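Local coordinates for cycloalternan-forming enzyme (Listeria monocytogenes serovar 1/2a, PDB 5F7U), which belongs to glycoside hydrolase family 31, combines a TIM barrel with several beta-rich domains, and binds glycans and magnesium ions, at residues S605-F610 against Y645-A650; G799-M804 against I852-D857. The protein carries 1 engineered substitution. One frame throughout, in Å; residues are numbered along the deposited sequence. Where two conformers were deposited one is given.

In the fold
Along the chain, contact 1 (605-610 with 645-650) closes before contact 2 (799-804 with 852-857) opens, and the two share no helix, strand or sheet. Contact 1 joins helices 607-622 and 642-653, which follow neighbouring strands of the eight-stranded parallel barrel. Contact 2 lies farther out along the molecule, where strand 801-806 of a mixed sheet faces strand 848-857 of a separate antiparallel sheet. The centres of contact 1 and contact 2 are about 34 Å apart and their nearest atoms about 15 Å, so the contacts do not touch. One belongs to the helical coat of the barrel, the other to the interior of a beta sandwich, two modules that are each packed around their own buried side chains.

Contact 1 (S605-F610 against Y645-A650); sequences STFDSF and YKRATA
Arg647 NH2 is gripped by two backbone carbonyl oxygens, Gln756 O and Ala787 O, while the aliphatic base of the same side chain serves as a hydrocarbon surface for Phe607 and Phe610. Arg647 CG meets the edge of the Phe607 ring, near its plane, 3.9 Å from Phe607 CZ. The bend at chi2 (-58°) then carries the guanidinium group off toward its carbonyls; its plane stands 71° from the Phe607 ring, so the two do not stack. Phe610 extends toward the other helix because its CG lies anti to the backbone N (chi1 -176°). Phe610 CE2 touches Arg647 CB at 3.9 Å, and Ala648 CB sits over one face of the ring, where a small methyl group lets the bulky aromatic approach the helix backbone: Phe610 CZ is 3.8 Å from Ala648 CA. This is the outer layer of a TIM barrel, with helix 607-622 leading into strand 628-631 and helix 642-653 following it; Phe610 also meets Trp630 of that strand, ring nearly parallel to ring. The closest approach between the two segments is that of Phe610 CZ to Arg647 O, 3.7 Å, with the oxygen placed obliquely to the ring.

Contact 2 (G799-M804 against I852-D857); sequences GAIIPM and ISVSED
Ile801 lays the end of its side chain alongside one methyl of Val854, with Ile801 CD1 3.8 Å from Val854 CG2. Ile801 CG1 is almost as close to Val854 CG2, at 3.9 Å, so a whole ethyl branch rather than a single atom makes the overlap. The torsions explain this reach: CG1 of Ile801 lies anti to the carbonyl carbon (chi1 -60°), and the branch runs on extended, the two side chains sliding past each other in opposite directions. The valine methyl that receives it, CG2, likewise lies anti to its own carbonyl carbon, beside the backbone N. To another side, Ile801 CD1 comes within 4.2 Å of Ile852 O, a van der Waals neighbour. Ile852 starts out toward the facing strand, but its end leads away, and the side chain also packs on Pro868. The nearest alpha carbons, Ile801 CA and Ile852 CA, are 8.1 Å apart, too far for backbone pairing. Beta-branched residues suit this interior, being at ease in extended backbone and presenting compact apolar surfaces. Between Ile852 and Val854, Ser853 points the other way, as alternation along a strand requires. Tyr838 of strand 835-842 also touches Ile801, while Val854 reaches Val830 on strand 825-830. Two sheets that face each other through apolar side chains laid alongside one another are typical of a beta sandwich.

Contact 1 (S605-F610 against Y645-A650)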
loop_
_atom_site.group_PDB
_atom_site.type_symbol
_atom_site.label_atom_id
_atom_site.label_comp_id
_atom_site.label_asym_id
_atom_site.label_seq_id
_atom_site.Cartn_x
_atom_site.Cartn_y
_atom_site.Cartn_z
ATOM N N SER A 605 -17.553 8.977 -3.744
ATOM C CA SER A 605 -17.856 8.029 -4.829
ATOM C C SER A 605 -17.673 8.687 -6.192
ATOM O O SER A 605 -18.642 8.933 -6.934
ATOM C CB SER A 605 -19.266 7.455 -4.655
ATOM O OG SER A 605 -19.292 6.645 -3.482
ATOM N N THR A 606 -16.417 8.947 -6.533
ATOM C CA THR A 606 -16.087 9.513 -7.847
ATOM C C THR A 606 -14.864 8.813 -8.440
ATOM O O THR A 606 -14.098 8.174 -7.714
ATOM C CB THR A 606 -15.750 11.020 -7.785
ATOM O OG1 THR A 606 -14.537 11.186 -7.050
ATOM C CG2 THR A 606 -16.858 11.828 -7.125
ATOM N N PHE A 607 -14.679 8.980 -9.755
ATOM C CA PHE A 607 -13.480 8.457 -10.414
ATOM C C PHE A 607 -12.217 9.182 -9.947
ATOM O O PHE A 607 -11.170 8.560 -9.795
ATOM C CB PHE A 607 -13.632 8.493 -11.935
ATOM C CG PHE A 607 -14.316 7.283 -12.491
ATOM C CD1 PHE A 607 -13.599 6.109 -12.697
ATOM C CD2 PHE A 607 -15.684 7.297 -12.796
ATOM C CE1 PHE A 607 -14.218 4.976 -13.214
ATOM C CE2 PHE A 607 -16.314 6.158 -13.320
ATOM C CZ PHE A 607 -15.568 5.001 -13.520
ATOM N N ASP A 608 -12.310 10.491 -9.699
ATOM C CA ASP A 608 -11.161 11.213 -9.124
ATOM C C ASP A 608 -10.717 10.590 -7.790
ATOM O O ASP A 608 -9.510 10.418 -7.528
ATOM C CB ASP A 608 -11.491 12.712 -8.959
ATOM C CG ASP A 608 -11.400 13.498 -10.266
ATOM O OD1 ASP A 608 -10.897 12.993 -11.295
ATOM O OD2 ASP A 608 -11.848 14.664 -10.277
ATOM N N SER A 609 -11.681 10.232 -6.946
ATOM C CA SER A 609 -11.339 9.594 -5.671
ATOM C C SER A 609 -10.735 8.206 -5.883
ATOM O O SER A 609 -9.797 7.843 -5.195
ATOM C CB SER A 609 -12.548 9.486 -4.728
ATOM O OG SER A 609 -13.028 10.799 -4.435
ATOM N N PHE A 610 -11.295 7.456 -6.831
ATOM C CA PHE A 610 -10.787 6.111 -7.196
ATOM C C PHE A 610 -9.312 6.257 -7.585
ATOM O O PHE A 610 -8.461 5.496 -7.092
ATOM C CB PHE A 610 -11.651 5.597 -8.357
ATOM C CG PHE A 610 -11.367 4.178 -8.835
ATOM C CD1 PHE A 610 -10.507 3.294 -8.179
ATOM C CD2 PHE A 610 -12.073 3.727 -9.969
ATOM C CE1 PHE A 610 -10.313 1.997 -8.668
ATOM C CE2 PHE A 610 -11.894 2.429 -10.464
ATOM C CZ PHE A 610 -11.015 1.560 -9.800
ATOM N N TYR A 645 -19.171 1.784 -9.968
ATOM C CA TYR A 645 -19.286 0.631 -9.090
ATOM C C TYR A 645 -18.597 -0.592 -9.731
ATOM O O TYR A 645 -17.856 -1.305 -9.054
ATOM C CB TYR A 645 -20.744 0.345 -8.734
ATOM C CG TYR A 645 -20.855 -0.666 -7.610
ATOM C CD1 TYR A 645 -20.778 -0.251 -6.277
ATOM C CD2 TYR A 645 -20.999 -2.040 -7.883
ATOM C CE1 TYR A 645 -20.860 -1.162 -5.246
ATOM C CE2 TYR A 645 -21.072 -2.960 -6.848
ATOM C CZ TYR A 645 -20.996 -2.511 -5.536
ATOM O OH TYR A 645 -21.076 -3.407 -4.495
ATOM N N LYS A 646 -18.833 -0.803 -11.026
ATOM C CA LYS A 646 -18.273 -1.954 -11.751
ATOM C C LYS A 646 -16.753 -1.852 -11.893
ATOM O O LYS A 646 -16.029 -2.847 -11.704
ATOM C CB LYS A 646 -18.939 -2.101 -13.135
ATOM C CG LYS A 646 -20.347 -2.660 -13.072
ATOM C CD LYS A 646 -20.866 -2.848 -14.488
ATOM C CE LYS A 646 -22.186 -3.616 -14.528
ATOM N NZ LYS A 646 -22.538 -3.795 -15.971
ATOM N N ARG A 647 -16.262 -0.647 -12.196
ATOM C CA ARG A 647 -14.813 -0.419 -12.337
ATOM C C ARG A 647 -14.085 -0.622 -11.023
ATOM O O ARG A 647 -13.018 -1.250 -10.990
ATOM C CB ARG A 647 -14.517 0.980 -12.905
ATOM C CG ARG A 647 -15.013 1.219 -14.327
ATOM C CD ARG A 647 -14.412 0.207 -15.303
ATOM N NE ARG A 647 -14.541 0.594 -16.705
ATOM C CZ ARG A 647 -14.284 -0.215 -17.722
ATOM N NH1 ARG A 647 -13.827 -1.452 -17.495
ATOM N NH2 ARG A 647 -14.444 0.227 -18.958
ATOM N N ALA A 648 -14.677 -0.106 -9.947
ATOM C CA ALA A 648 -14.127 -0.215 -8.607
ATOM C C ALA A 648 -14.149 -1.668 -8.124
ATOM O O ALA A 648 -13.165 -2.131 -7.548
ATOM C CB ALA A 648 -14.905 0.674 -7.657
ATOM N N THR A 649 -15.254 -2.368 -8.381
ATOM C CA THR A 649 -15.389 -3.787 -8.036
ATOM C C THR A 649 -14.236 -4.600 -8.615
ATOM O O THR A 649 -13.608 -5.375 -7.891
ATOM C CB THR A 649 -16.713 -4.355 -8.566
ATOM O OG1 THR A 649 -17.799 -3.769 -7.855
ATOM C CG2 THR A 649 -16.774 -5.882 -8.452
ATOM N N ALA A 650 -13.961 -4.414 -9.904
ATOM C CA ALA A 650 -12.944 -5.197 -10.602
ATOM C C ALA A 650 -11.564 -4.949 -9.984
ATOM O O ALA A 650 -10.810 -5.896 -9.712
ATOM C CB ALA A 650 -12.928 -4.830 -12.076
#

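Contact 2 (G799-M804 against I852-D857)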
loop_
_atom_site.group_PDB
_atom_site.type_symbol
_atom_site.label_atom_id
_atom_site.label_comp_id
_atom_site.label_asym_id
_atom_site.label_seq_id
_atom_site.Cartn_x
_atom_site.Cartn_y
_atom_site.Cartn_z
ATOM N N GLY A 799 6.376 -17.696 -17.444
ATOM C CA GLY A 799 6.926 -18.575 -16.413
ATOM C C GLY A 799 6.040 -18.680 -15.189
ATOM O O GLY A 799 6.314 -19.511 -14.318
ATOM N N ALA A 800 4.959 -17.895 -15.139
ATOM C CA ALA A 800 4.046 -17.887 -13.970
ATOM C C ALA A 800 3.491 -19.267 -13.647
ATOM O O ALA A 800 3.123 -20.023 -14.543
ATOM C CB ALA A 800 2.903 -16.905 -14.178
ATOM N N ILE A 801 3.454 -19.569 -12.354
ATOM C CA ILE A 801 2.790 -20.751 -11.794
ATOM C C ILE A 801 1.816 -20.182 -10.768
ATOM O O ILE A 801 2.234 -19.621 -9.758
ATOM C CB ILE A 801 3.788 -21.741 -11.136
ATOM C CG1 ILE A 801 4.814 -22.233 -12.178
ATOM C CG2 ILE A 801 3.020 -22.923 -10.529
ATOM C CD1 ILE A 801 6.151 -22.692 -11.599
ATOM N N ILE A 802 0.519 -20.279 -11.070
ATOM C CA ILE A 802 -0.521 -19.600 -10.274
ATOM C C ILE A 802 -1.468 -20.630 -9.654
ATOM O O ILE A 802 -2.250 -21.237 -10.375
ATOM C CB ILE A 802 -1.307 -18.589 -11.137
ATOM C CG1 ILE A 802 -0.348 -17.530 -11.723
ATOM C CG2 ILE A 802 -2.435 -17.925 -10.334
ATOM C CD1 ILE A 802 -0.901 -16.826 -12.960
ATOM N N PRO A 803 -1.416 -20.811 -8.313
ATOM C CA PRO A 803 -2.348 -21.749 -7.660
ATOM C C PRO A 803 -3.747 -21.174 -7.598
ATOM O O PRO A 803 -3.922 -19.963 -7.356
ATOM C CB PRO A 803 -1.787 -21.906 -6.255
ATOM C CG PRO A 803 -1.038 -20.635 -6.005
ATOM C CD PRO A 803 -0.529 -20.141 -7.342
ATOM N N MET A 804 -4.735 -22.032 -7.825
ATOM C CA MET A 804 -6.125 -21.612 -7.902
ATOM C C MET A 804 -7.039 -22.640 -7.249
ATOM O O MET A 804 -6.709 -23.820 -7.177
ATOM C CB MET A 804 -6.555 -21.377 -9.350
ATOM C CG MET A 804 -5.688 -20.412 -10.147
ATOM S SD MET A 804 -6.301 -20.225 -11.828
ATOM C CE MET A 804 -6.121 -21.867 -12.496
ATOM N N ILE A 852 6.919 -26.294 -6.415
ATOM C CA ILE A 852 6.543 -26.752 -7.757
ATOM C C ILE A 852 7.562 -26.185 -8.723
ATOM O O ILE A 852 7.934 -25.009 -8.617
ATOM C CB ILE A 852 5.169 -26.183 -8.240
ATOM C CG1 ILE A 852 4.180 -25.918 -7.093
ATOM C CG2 ILE A 852 4.590 -27.013 -9.397
ATOM C CD1 ILE A 852 3.518 -27.141 -6.500
ATOM N N SER A 853 8.020 -27.000 -9.666
ATOM C CA SER A 853 8.893 -26.476 -10.710
ATOM C C SER A 853 8.454 -26.953 -12.082
ATOM O O SER A 853 7.914 -28.057 -12.235
ATOM C CB SER A 853 10.364 -26.813 -10.444
ATOM O OG SER A 853 10.597 -28.202 -10.540
ATOM N N VAL A 854 8.665 -26.085 -13.064
ATOM C CA VAL A 854 8.228 -26.323 -14.448
ATOM C C VAL A 854 9.460 -26.150 -15.315
ATOM O O VAL A 854 10.220 -25.209 -15.120
ATOM C CB VAL A 854 7.095 -25.357 -14.895
ATOM C CG1 VAL A 854 6.761 -25.533 -16.380
ATOM C CG2 VAL A 854 5.845 -25.554 -14.030
ATOM N N SER A 855 9.656 -27.093 -16.234
ATOM C CA SER A 855 10.722 -27.001 -17.220
ATOM C C SER A 855 10.144 -27.036 -18.625
ATOM O O SER A 855 9.775 -28.100 -19.156
ATOM C CB SER A 855 11.779 -28.096 -17.012
ATOM O OG SER A 855 12.855 -27.913 -17.938
ATOM N N GLU A 856 10.077 -25.849 -19.217
ATOM C CA GLU A 856 9.579 -25.668 -20.566
ATOM C C GLU A 856 10.651 -26.080 -21.559
ATOM O O GLU A 856 11.791 -25.615 -21.486
ATOM C CB GLU A 856 9.139 -24.211 -20.766
ATOM C CG GLU A 856 8.718 -23.856 -22.182
ATOM C CD GLU A 856 9.883 -23.392 -23.030
ATOM O OE1 GLU A 856 10.521 -22.386 -22.654
ATOM O OE2 GLU A 856 10.150 -24.035 -24.064
ATOM N N ASP A 857 10.275 -26.978 -22.467
ATOM C CA ASP A 857 11.194 -27.493 -23.494
ATOM C C ASP A 857 10.445 -27.643 -24.821
ATOM O O ASP A 857 10.493 -28.698 -25.461
ATOM C CB ASP A 857 11.814 -28.829 -23.021
ATOM C CG ASP A 857 12.979 -29.313 -23.907
ATOM O OD1 ASP A 857 13.500 -28.549 -24.748
ATOM O OD2 ASP A 857 13.380 -30.494 -23.768
#